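Local coordinates for protein (R)-specific secondary-alkylsulfatase (Pseudomonas sp., PDB 4AXH) that hydrolyses secondary alkyl sulfates enantioselectively with strict inversion of configuration, using two zinc ions and turning (R)-esters into (S)-alcohols, at residues Thr155-Ala158 with Ala159-Tyr163; Leu162-His166 with Arg167-Pro171; Gln244-Gly248 with Leu249-Thr253; Pro492-Lys495 with Asp496-Ala499. One frame throughout, in Å; residues are numbered along the deposited sequence. Where two conformers were deposited one is given.

Interaction 1: Thr155-Ala158 with Ala159-Tyr163; sequences TARA and ALDLY
Arg157 and Asp161, one helical turn apart, form a salt bridge on the outer side of helix 153-164, and the backbone beneath them is a compact example of how a helix satisfies its own polar atoms. The guanidinium supplies NH1, which is modelled 2.5 Å from Asp161 OD1; at this resolution the shortness itself carries no meaning. The planes stand 90° apart, and the bridge runs from NH1 to one carboxylate oxygen, OD1, not as a side-by-side pairing of the two flat groups. With CG trans to its own nitrogen (chi1 -168°) and further bends at chi2 and chi3, the Arg157 chain bends forward along the helix to meet the acid. In doing so it brings NH2 to 3.5 Å from Leu160 CD2, a methyl lying at the guanidinium edge.

Four carbonyls are taken up in sequence. Thr155 O accepts from Ala159 N at 2.8 Å, and Ala156 O accepts from Leu160 N at 3.2 Å. Arg157 O receives Asp161 N at 2.9 Å with a bent N-H of 141°, and Ala158 O receives Leu162 N at 3.0 Å. The Thr155 hydroxyl is satisfied outside this turn, by Asp131 and Thr152. On the inner side, Ala159 and Leu160 rest on Met135 of strand 135-138, while Leu160 also reaches Leu146. The bonding is that of an ordinary alpha-helix with an i, i+4 ion pair; by its place between strands 144-147 and 172-176 it is the helix of a beta-alpha-beta unit in the metallo-beta-lactamase fold.

Interaction 2: Leu162-His166 with Arg167-Pro171; sequences LYFQH and RPKKP
Arg167 lays the start of its side chain over one face of the Tyr163 ring, and with Phe164 these residues carry most of the contact near the C-terminal end of helix 153-164. Arg167 CB sits 3.8 Å from the Tyr163 ring centroid, a CH-pi contact displaced toward the rim, and CG follows over CE1 at 3.7 Å. The guanidinium does not stack on the tyrosine; its plane stands 88° from the ring, and NH2 forms a salt bridge with Glu139. The same glutamate takes the Tyr163 hydroxyl, so one acid holds the polar ends of both partners while their carbon parts pack. Because Tyr163 carries CG trans to its nitrogen (chi1 172°), the ring leans over toward Arg167.

Beneath this pair the main chain turns out of the helix: Tyr163 O accepts Arg167 N at 2.8 Å through a bent bond of 131°, and also His166 N at 3.2 Å, so one carbonyl serves two donors. His166 ND1 returns to Leu162 O at 3.1 Å in the plane of its imidazole, which favours this rotation of the exposed ring.

Phe164 meets the chain beyond the turn. Arg167 O and Pro168 O lie at the ring edge, while Lys169 crosses one face; in one of two modelled conformers its CD stands 3.3 Å from the Phe164 ring centroid and NZ makes an off-centre cation-pi contact, so this part is tentative. The aromatic side chains pack against the surface loop that connects helix 153-164 to strand 172-176, the helix-to-strand link of a beta-alpha-beta crossover, away from the zinc site.

Interaction 3: Gln244-Gly248 with Leu249-Thr253; sequences QVDSG and LFKTT
Lys251 and Asp246 meet across a reversal of the chain, where ionic, side-chain and backbone bonds together hold the two limbs. The ionic one is the salt bridge of Lys251 NZ with Asp246 OD1 at 2.8 Å, met on the anti side of the carboxylate. The same ammonium donates to Val245 O at 2.8 Å and to Ala109 O of helix 103-111, so three acceptors grip one buried charge.

Side chain to backbone bonds converge on Lys251 O. Gln244 NE2 reaches it at 3.1 Å in the carbonyl plane, nearly straight at 173°, and Ser247 OG comes from above that plane at 3.1 Å. Gln244 OE1 is held by the Tyr89 hydroxyl, and Gln244 NE2 and Ser247 OG also bond Asn519. Asp246 OD2 takes Gly248 N at 3.0 Å from above the carboxylate, an Asx turn.

Backbone contacts fold the two limbs together: Ser247 N donates to Phe250 O at 2.7 Å. In the nonpolar group, Ser247 CB lies against Phe250 CE1 at 3.5 Å, and the Phe250 side chain also lies close to the zinc ligand His355. The loop is a buried chain reversal containing an Asx turn, beside the binuclear zinc site of the metallo-beta-lactamase fold.

Interaction 4: Pro492-Lys495 with Asp496-Ala499; sequences PANK and DARA
The N-terminal cap of helix 495-511 is set by Asn494, whose side chain turns to the first turn and meets Ala497. Asn494 OD1 accepts from Ala497 N at 3.3 Å, a weak capping bond, and Asn494 CG packs on Ala497 CB at 3.8 Å. The side chain gets there with CG trans to the nitrogen (chi1 -160°), while the backbone at Asn494 is the centre of an inverse gamma turn that leads the incoming chain into the helix.

Asn494 O is then taken by Arg498 N at 3.2 Å, in the carbonyl plane, and Lys495 O by Ala499 N at 3.2 Å, the first helical bonds. Arg498 also reaches back over the turn. Its NH1 donates to Pro492 O at 2.9 Å, in the carbonyl plane on a lone pair, although the oxygen lies 26° off the guanidinium plane. Bent at chi3, the chain brings NH1 to 3.7 Å from Pro492 CB as well. The other guanidinium nitrogens are held elsewhere, NH2 by a salt bridge to Glu660 and NE weakly by Leu528 O. This is an asparagine N-cap where the loop after helix 477-490 enters helix 495-511, in the alkyl sulfatase dimerisation region, whose family belongs to the TPR clan.

Followed from the N terminus, the first two interactions share one helix. Interaction 1 spans a turn of helix 153-164 in the crossover between strands 144-147 and 172-176, and interaction 2 leads the chain out of the helix toward strand 172-176. Their centres lie about 9 Å apart. Interaction 3 follows much later, a loop reversal between helix 222-233 and strand 266-268, and interaction 4 comes last, the helix start after helix 477-490, about 30 Å from interaction 3 between centres. Interactions 1 and 2 overlap at Leu162 and Tyr163; otherwise the contacts follow in series, each local within one continuous run of chain, none enclosing another. Interactions 1 to 3 belong to the metallo-beta-lactamase region, 4 to the dimerisation region.

Interaction 1: Thr155-Ala158 with Ala159-Tyr163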
loop_
_atom_site.group_PDB
_atom_site.type_symbol
_atom_site.label_atom_id
_atom_site.label_comp_id
_atom_site.label_asym_id
_atom_site.label_seq_id
_atom_site.Cartn_x
_atom_site.Cartn_y
_atom_site.Cartn_z
ATOM N N THR A 155 29.892 -12.268 10.724
ATOM C CA THR A 155 29.721 -11.177 11.681
ATOM C C THR A 155 29.253 -11.686 13.044
ATOM O O THR A 155 29.823 -11.291 14.074
ATOM C CB THR A 155 29.038 -9.933 11.069
ATOM O OG1 THR A 155 27.744 -10.267 10.586
ATOM C CG2 THR A 155 29.862 -9.297 9.950
ATOM N N ALA A 156 28.301 -12.636 13.053
ATOM C CA ALA A 156 27.823 -13.299 14.277
ATOM C C ALA A 156 28.991 -13.907 15.047
ATOM O O ALA A 156 29.125 -13.695 16.253
ATOM C CB ALA A 156 26.839 -14.387 13.917
ATOM N N ARG A 157 29.867 -14.610 14.325
ATOM C CA ARG A 157 31.073 -15.238 14.866
ATOM C C ARG A 157 32.050 -14.205 15.409
ATOM O O ARG A 157 32.542 -14.369 16.520
ATOM C CB ARG A 157 31.747 -16.138 13.792
ATOM C CG ARG A 157 32.833 -17.056 14.308
ATOM C CD ARG A 157 32.303 -18.276 15.042
ATOM N NE ARG A 157 31.973 -18.007 16.448
ATOM C CZ ARG A 157 32.866 -17.964 17.423
ATOM N NH1 ARG A 157 34.157 -18.165 17.159
ATOM N NH2 ARG A 157 32.488 -17.691 18.668
ATOM N N ALA A 158 32.317 -13.142 14.645
ATOM C CA ALA A 158 33.219 -12.083 15.078
ATOM C C ALA A 158 32.715 -11.354 16.331
ATOM O O ALA A 158 33.509 -11.092 17.226
ATOM C CB ALA A 158 33.475 -11.111 13.935
ATOM N N ALA A 159 31.407 -11.040 16.399
ATOM C CA ALA A 159 30.778 -10.376 17.554
ATOM C C ALA A 159 30.981 -11.199 18.847
ATOM O O ALA A 159 31.462 -10.684 19.873
ATOM C CB ALA A 159 29.297 -10.211 17.291
ATOM N N LEU A 160 30.645 -12.506 18.756
ATOM C CA LEU A 160 30.818 -13.495 19.811
ATOM C C LEU A 160 32.316 -13.700 20.167
ATOM O O LEU A 160 32.634 -13.905 21.337
ATOM C CB LEU A 160 30.189 -14.789 19.327
ATOM C CG LEU A 160 29.379 -15.567 20.323
ATOM C CD1 LEU A 160 28.009 -14.985 20.501
ATOM C CD2 LEU A 160 29.260 -17.012 19.872
ATOM N N ASP A 161 33.230 -13.595 19.183
ATOM C CA ASP A 161 34.674 -13.727 19.409
ATOM C C ASP A 161 35.202 -12.594 20.293
ATOM O O ASP A 161 35.975 -12.856 21.244
ATOM C CB ASP A 161 35.462 -13.771 18.076
ATOM C CG ASP A 161 35.570 -15.135 17.398
ATOM O OD1 ASP A 161 35.305 -16.163 18.074
ATOM O OD2 ASP A 161 36.010 -15.183 16.216
ATOM N N LEU A 162 34.785 -11.331 19.961
ATOM C CA LEU A 162 35.131 -10.087 20.644
ATOM C C LEU A 162 34.588 -10.119 22.055
ATOM O O LEU A 162 35.301 -9.721 22.969
ATOM C CB LEU A 162 34.602 -8.876 19.858
ATOM C CG LEU A 162 34.743 -7.471 20.468
ATOM C CD1 LEU A 162 36.190 -7.082 20.658
ATOM C CD2 LEU A 162 34.024 -6.446 19.598
ATOM N N TYR A 163 33.376 -10.658 22.242
ATOM C CA TYR A 163 32.764 -10.825 23.555
ATOM C C TYR A 163 33.558 -11.811 24.410
ATOM O O TYR A 163 33.807 -11.536 25.597
ATOM C CB TYR A 163 31.313 -11.308 23.432
ATOM C CG TYR A 163 30.678 -11.676 24.754
ATOM C CD1 TYR A 163 30.109 -10.702 25.578
ATOM C CD2 TYR A 163 30.625 -13.003 25.181
ATOM C CE1 TYR A 163 29.513 -11.040 26.798
ATOM C CE2 TYR A 163 30.045 -13.352 26.406
ATOM C CZ TYR A 163 29.489 -12.366 27.211
ATOM O OH TYR A 163 28.913 -12.695 28.412
#

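Interaction 2: Leu162-His166 with Arg167-Pro171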
loop_
_atom_site.group_PDB
_atom_site.type_symbol
_atom_site.label_atom_id
_atom_site.label_comp_id
_atom_site.label_asym_id
_atom_site.label_seq_id
_atom_site.Cartn_x
_atom_site.Cartn_y
_atom_site.Cartn_z
ATOM N N LEU A 162 34.785 -11.331 19.961
ATOM C CA LEU A 162 35.131 -10.087 20.644
ATOM C C LEU A 162 34.588 -10.119 22.055
ATOM O O LEU A 162 35.301 -9.721 22.969
ATOM C CB LEU A 162 34.602 -8.876 19.858
ATOM C CG LEU A 162 34.743 -7.471 20.468
ATOM C CD1 LEU A 162 36.190 -7.082 20.658
ATOM C CD2 LEU A 162 34.024 -6.446 19.598
ATOM N N TYR A 163 33.376 -10.658 22.242
ATOM C CA TYR A 163 32.764 -10.825 23.555
ATOM C C TYR A 163 33.558 -11.811 24.410
ATOM O O TYR A 163 33.807 -11.536 25.597
ATOM C CB TYR A 163 31.313 -11.308 23.432
ATOM C CG TYR A 163 30.678 -11.676 24.754
ATOM C CD1 TYR A 163 30.109 -10.702 25.578
ATOM C CD2 TYR A 163 30.625 -13.003 25.181
ATOM C CE1 TYR A 163 29.513 -11.040 26.798
ATOM C CE2 TYR A 163 30.045 -13.352 26.406
ATOM C CZ TYR A 163 29.489 -12.366 27.211
ATOM O OH TYR A 163 28.913 -12.695 28.412
ATOM N N PHE A 164 33.927 -12.972 23.838
ATOM C CA PHE A 164 34.673 -13.977 24.605
ATOM C C PHE A 164 36.086 -13.534 24.965
ATOM O O PHE A 164 36.623 -13.992 25.969
ATOM C CB PHE A 164 34.617 -15.368 23.941
ATOM C CG PHE A 164 33.242 -15.992 23.967
ATOM C CD1 PHE A 164 32.465 -15.963 25.131
ATOM C CD2 PHE A 164 32.740 -16.655 22.847
ATOM C CE1 PHE A 164 31.204 -16.549 25.160
ATOM C CE2 PHE A 164 31.464 -17.221 22.867
ATOM C CZ PHE A 164 30.703 -17.167 24.024
ATOM N N GLN A 165 36.661 -12.586 24.191
ATOM C CA GLN A 165 37.988 -12.039 24.473
ATOM C C GLN A 165 38.020 -11.181 25.765
ATOM O O GLN A 165 39.117 -10.888 26.263
ATOM C CB GLN A 165 38.497 -11.235 23.287
ATOM C CG GLN A 165 39.322 -12.061 22.323
ATOM C CD GLN A 165 39.304 -11.506 20.923
ATOM O OE1 GLN A 165 38.924 -12.195 19.971
ATOM N NE2 GLN A 165 39.728 -10.254 20.760
ATOM N N HIS A 166 36.830 -10.806 26.314
ATOM C CA HIS A 166 36.702 -9.939 27.486
ATOM C C HIS A 166 35.788 -10.481 28.539
ATOM O O HIS A 166 35.794 -9.994 29.674
ATOM C CB HIS A 166 36.246 -8.536 27.067
ATOM C CG HIS A 166 37.214 -7.875 26.139
ATOM N ND1 HIS A 166 37.153 -8.084 24.765
ATOM C CD2 HIS A 166 38.303 -7.121 26.422
ATOM C CE1 HIS A 166 38.194 -7.442 24.256
ATOM N NE2 HIS A 166 38.911 -6.837 25.209
ATOM N N ARG A 167 34.992 -11.490 28.181
ATOM C CA ARG A 167 34.053 -12.105 29.113
ATOM C C ARG A 167 34.241 -13.630 29.211
ATOM O O ARG A 167 34.944 -14.205 28.367
ATOM C CB ARG A 167 32.608 -11.699 28.776
ATOM C CG ARG A 167 32.324 -10.206 29.013
ATOM C CD ARG A 167 32.509 -9.753 30.450
ATOM N NE ARG A 167 31.454 -10.298 31.303
ATOM C CZ ARG A 167 31.617 -10.591 32.587
ATOM N NH1 ARG A 167 32.786 -10.388 33.175
ATOM N NH2 ARG A 167 30.612 -11.097 33.289
ATOM N N PRO A 168 33.712 -14.307 30.262
ATOM C CA PRO A 168 33.958 -15.752 30.372
ATOM C C PRO A 168 33.236 -16.562 29.304
ATOM O O PRO A 168 32.078 -16.295 28.981
ATOM C CB PRO A 168 33.464 -16.100 31.784
ATOM C CG PRO A 168 32.421 -15.077 32.077
ATOM C CD PRO A 168 32.907 -13.814 31.404
ATOM N N LYS A 169 33.963 -17.551 28.793
ATOM C CA LYS A 169 33.531 -18.507 27.790
ATOM C C LYS A 169 32.464 -19.455 28.320
ATOM O O LYS A 169 32.741 -20.207 29.239
ATOM C CB LYS A 169 34.744 -19.282 27.284
ATOM C CG LYS A 169 34.443 -20.074 26.056
ATOM C CD LYS A 169 33.522 -19.347 25.074
ATOM C CE LYS A 169 32.218 -20.062 24.907
ATOM N NZ LYS A 169 31.993 -20.472 23.528
ATOM N N LYS A 170 31.253 -19.384 27.775
ATOM C CA LYS A 170 30.057 -20.123 28.213
ATOM C C LYS A 170 29.271 -20.574 26.980
ATOM O O LYS A 170 29.403 -19.933 25.936
ATOM C CB LYS A 170 29.113 -19.187 29.040
ATOM C CG LYS A 170 29.719 -18.457 30.250
ATOM C CD LYS A 170 28.671 -17.632 30.997
ATOM C CE LYS A 170 29.084 -16.182 31.213
ATOM N NZ LYS A 170 28.923 -15.758 32.638
ATOM N N PRO A 171 28.387 -21.610 27.037
ATOM C CA PRO A 171 27.619 -21.928 25.821
ATOM C C PRO A 171 26.532 -20.897 25.584
ATOM O O PRO A 171 26.443 -19.945 26.335
ATOM C CB PRO A 171 27.007 -23.306 26.152
ATOM C CG PRO A 171 26.877 -23.318 27.631
ATOM C CD PRO A 171 28.043 -22.549 28.148
#

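Interaction 3: Gln244-Gly248 with Leu249-Thr253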
loop_
_atom_site.group_PDB
_atom_site.type_symbol
_atom_site.label_atom_id
_atom_site.label_comp_id
_atom_site.label_asym_id
_atom_site.label_seq_id
_atom_site.Cartn_x
_atom_site.Cartn_y
_atom_site.Cartn_z
ATOM N N GLN A 244 30.490 7.416 -0.233
ATOM C CA GLN A 244 29.730 6.753 0.821
ATOM C C GLN A 244 30.255 7.085 2.206
ATOM O O GLN A 244 31.438 6.907 2.466
ATOM C CB GLN A 244 29.715 5.240 0.608
ATOM C CG GLN A 244 28.396 4.564 1.004
ATOM C CD GLN A 244 28.401 4.084 2.428
ATOM O OE1 GLN A 244 29.450 3.830 3.037
ATOM N NE2 GLN A 244 27.233 3.938 2.983
ATOM N N VAL A 245 29.384 7.575 3.104
ATOM C CA VAL A 245 29.818 7.931 4.452
ATOM C C VAL A 245 29.117 7.169 5.584
ATOM O O VAL A 245 29.736 6.932 6.625
ATOM C CB VAL A 245 29.856 9.462 4.731
ATOM C CG1 VAL A 245 30.826 10.170 3.804
ATOM C CG2 VAL A 245 28.473 10.101 4.671
ATOM N N ASP A 246 27.821 6.826 5.402
ATOM C CA ASP A 246 26.994 6.177 6.417
ATOM C C ASP A 246 25.691 5.662 5.804
ATOM O O ASP A 246 25.340 6.024 4.677
ATOM C CB ASP A 246 26.664 7.207 7.536
ATOM C CG ASP A 246 26.205 6.598 8.841
ATOM O OD1 ASP A 246 26.993 5.855 9.455
ATOM O OD2 ASP A 246 25.071 6.911 9.277
ATOM N N SER A 247 24.961 4.834 6.571
ATOM C CA SER A 247 23.665 4.320 6.142
ATOM C C SER A 247 22.543 4.561 7.180
ATOM O O SER A 247 21.522 3.863 7.174
ATOM C CB SER A 247 23.753 2.874 5.662
ATOM O OG SER A 247 24.390 2.806 4.396
ATOM N N GLY A 248 22.717 5.607 7.993
ATOM C CA GLY A 248 21.728 6.061 8.957
ATOM C C GLY A 248 21.689 5.232 10.203
ATOM O O GLY A 248 22.085 5.712 11.260
ATOM N N LEU A 249 21.229 3.982 10.083
ATOM C CA LEU A 249 21.134 3.066 11.218
ATOM C C LEU A 249 22.342 2.156 11.355
ATOM O O LEU A 249 22.369 1.293 12.244
ATOM C CB LEU A 249 19.837 2.240 11.148
ATOM C CG LEU A 249 18.540 3.007 11.090
ATOM C CD1 LEU A 249 17.389 2.060 10.832
ATOM C CD2 LEU A 249 18.320 3.808 12.371
ATOM N N PHE A 250 23.312 2.310 10.437
ATOM C CA PHE A 250 24.588 1.565 10.355
ATOM C C PHE A 250 25.467 2.203 9.313
ATOM O O PHE A 250 25.054 3.173 8.686
ATOM C CB PHE A 250 24.383 0.071 10.033
ATOM C CG PHE A 250 23.329 -0.207 8.984
ATOM C CD1 PHE A 250 23.646 -0.167 7.630
ATOM C CD2 PHE A 250 22.009 -0.480 9.351
ATOM C CE1 PHE A 250 22.663 -0.345 6.669
ATOM C CE2 PHE A 250 21.030 -0.677 8.385
ATOM C CZ PHE A 250 21.365 -0.596 7.052
ATOM N N LYS A 251 26.660 1.655 9.100
ATOM C CA LYS A 251 27.602 2.197 8.118
ATOM C C LYS A 251 27.231 1.823 6.683
ATOM O O LYS A 251 27.117 2.709 5.848
ATOM C CB LYS A 251 29.050 1.788 8.456
ATOM C CG LYS A 251 29.582 2.170 9.857
ATOM C CD LYS A 251 29.464 3.650 10.224
ATOM C CE LYS A 251 30.391 4.584 9.483
ATOM N NZ LYS A 251 29.762 5.910 9.265
ATOM N N THR A 252 27.037 0.518 6.401
ATOM C CA THR A 252 26.752 -0.045 5.065
ATOM C C THR A 252 26.302 -1.489 5.257
ATOM O O THR A 252 26.314 -1.967 6.400
ATOM C CB THR A 252 28.045 -0.003 4.159
ATOM O OG1 THR A 252 27.781 -0.563 2.844
ATOM C CG2 THR A 252 29.253 -0.683 4.819
ATOM N N THR A 253 25.946 -2.189 4.155
ATOM C CA THR A 253 25.595 -3.607 4.224
ATOM C C THR A 253 26.823 -4.490 4.148
ATOM O O THR A 253 27.840 -4.127 3.544
ATOM C CB THR A 253 24.514 -4.038 3.185
ATOM O OG1 THR A 253 24.920 -3.703 1.850
ATOM C CG2 THR A 253 23.115 -3.482 3.510
#

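Interaction 4: Pro492-Lys495 with Asp496-Ala499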
loop_
_atom_site.group_PDB
_atom_site.type_symbol
_atom_site.label_atom_id
_atom_site.label_comp_id
_atom_site.label_asym_id
_atom_site.label_seq_id
_atom_site.Cartn_x
_atom_site.Cartn_y
_atom_site.Cartn_z
ATOM N N PRO A 492 20.432 8.014 -24.224
ATOM C CA PRO A 492 21.471 7.767 -23.201
ATOM C C PRO A 492 22.894 7.897 -23.740
ATOM O O PRO A 492 23.862 7.752 -22.985
ATOM C CB PRO A 492 21.158 6.356 -22.691
ATOM C CG PRO A 492 19.857 5.961 -23.339
ATOM C CD PRO A 492 19.748 6.764 -24.591
ATOM N N ALA A 493 23.012 8.194 -25.052
ATOM C CA ALA A 493 24.273 8.398 -25.763
ATOM C C ALA A 493 24.890 9.778 -25.470
ATOM O O ALA A 493 26.123 9.915 -25.546
ATOM C CB ALA A 493 24.055 8.238 -27.256
ATOM N N ASN A 494 24.039 10.797 -25.138
ATOM C CA ASN A 494 24.484 12.163 -24.852
ATOM C C ASN A 494 25.330 12.188 -23.587
ATOM O O ASN A 494 24.801 12.359 -22.490
ATOM C CB ASN A 494 23.294 13.104 -24.767
ATOM C CG ASN A 494 23.641 14.555 -24.959
ATOM O OD1 ASN A 494 24.724 15.028 -24.578
ATOM N ND2 ASN A 494 22.706 15.300 -25.544
ATOM N N LYS A 495 26.654 11.973 -23.749
ATOM C CA LYS A 495 27.634 11.885 -22.661
ATOM C C LYS A 495 27.775 13.164 -21.837
ATOM O O LYS A 495 28.167 13.107 -20.667
ATOM C CB LYS A 495 28.981 11.342 -23.168
ATOM C CG LYS A 495 28.879 9.861 -23.547
ATOM C CD LYS A 495 30.169 9.201 -23.975
ATOM C CE LYS A 495 30.156 7.722 -23.649
ATOM N NZ LYS A 495 30.596 7.454 -22.246
ATOM N N ASP A 496 27.410 14.310 -22.444
ATOM C CA ASP A 496 27.396 15.632 -21.813
ATOM C C ASP A 496 26.193 15.711 -20.847
ATOM O O ASP A 496 26.374 16.148 -19.715
ATOM C CB ASP A 496 27.334 16.762 -22.875
ATOM C CG ASP A 496 28.343 16.637 -24.008
ATOM O OD1 ASP A 496 29.565 16.660 -23.724
ATOM O OD2 ASP A 496 27.909 16.537 -25.183
ATOM N N ALA A 497 24.992 15.246 -21.282
ATOM C CA ALA A 497 23.758 15.183 -20.484
ATOM C C ALA A 497 23.927 14.287 -19.250
ATOM O O ALA A 497 23.447 14.627 -18.166
ATOM C CB ALA A 497 22.629 14.638 -21.325
ATOM N N ARG A 498 24.601 13.137 -19.435
ATOM C CA ARG A 498 24.889 12.149 -18.406
ATOM C C ARG A 498 25.803 12.735 -17.333
ATOM O O ARG A 498 25.487 12.630 -16.146
ATOM C CB ARG A 498 25.566 10.923 -19.022
ATOM C CG ARG A 498 24.675 10.076 -19.912
ATOM C CD ARG A 498 25.506 8.999 -20.586
ATOM N NE ARG A 498 25.830 7.900 -19.672
ATOM C CZ ARG A 498 25.119 6.784 -19.561
ATOM N NH1 ARG A 498 24.038 6.600 -20.314
ATOM N NH2 ARG A 498 25.482 5.838 -18.700
ATOM N N ALA A 499 26.930 13.354 -17.757
ATOM C CA ALA A 499 27.943 13.940 -16.874
ATOM C C ALA A 499 27.363 15.069 -16.043
ATOM O O ALA A 499 27.691 15.183 -14.863
ATOM C CB ALA A 499 29.130 14.443 -17.685
#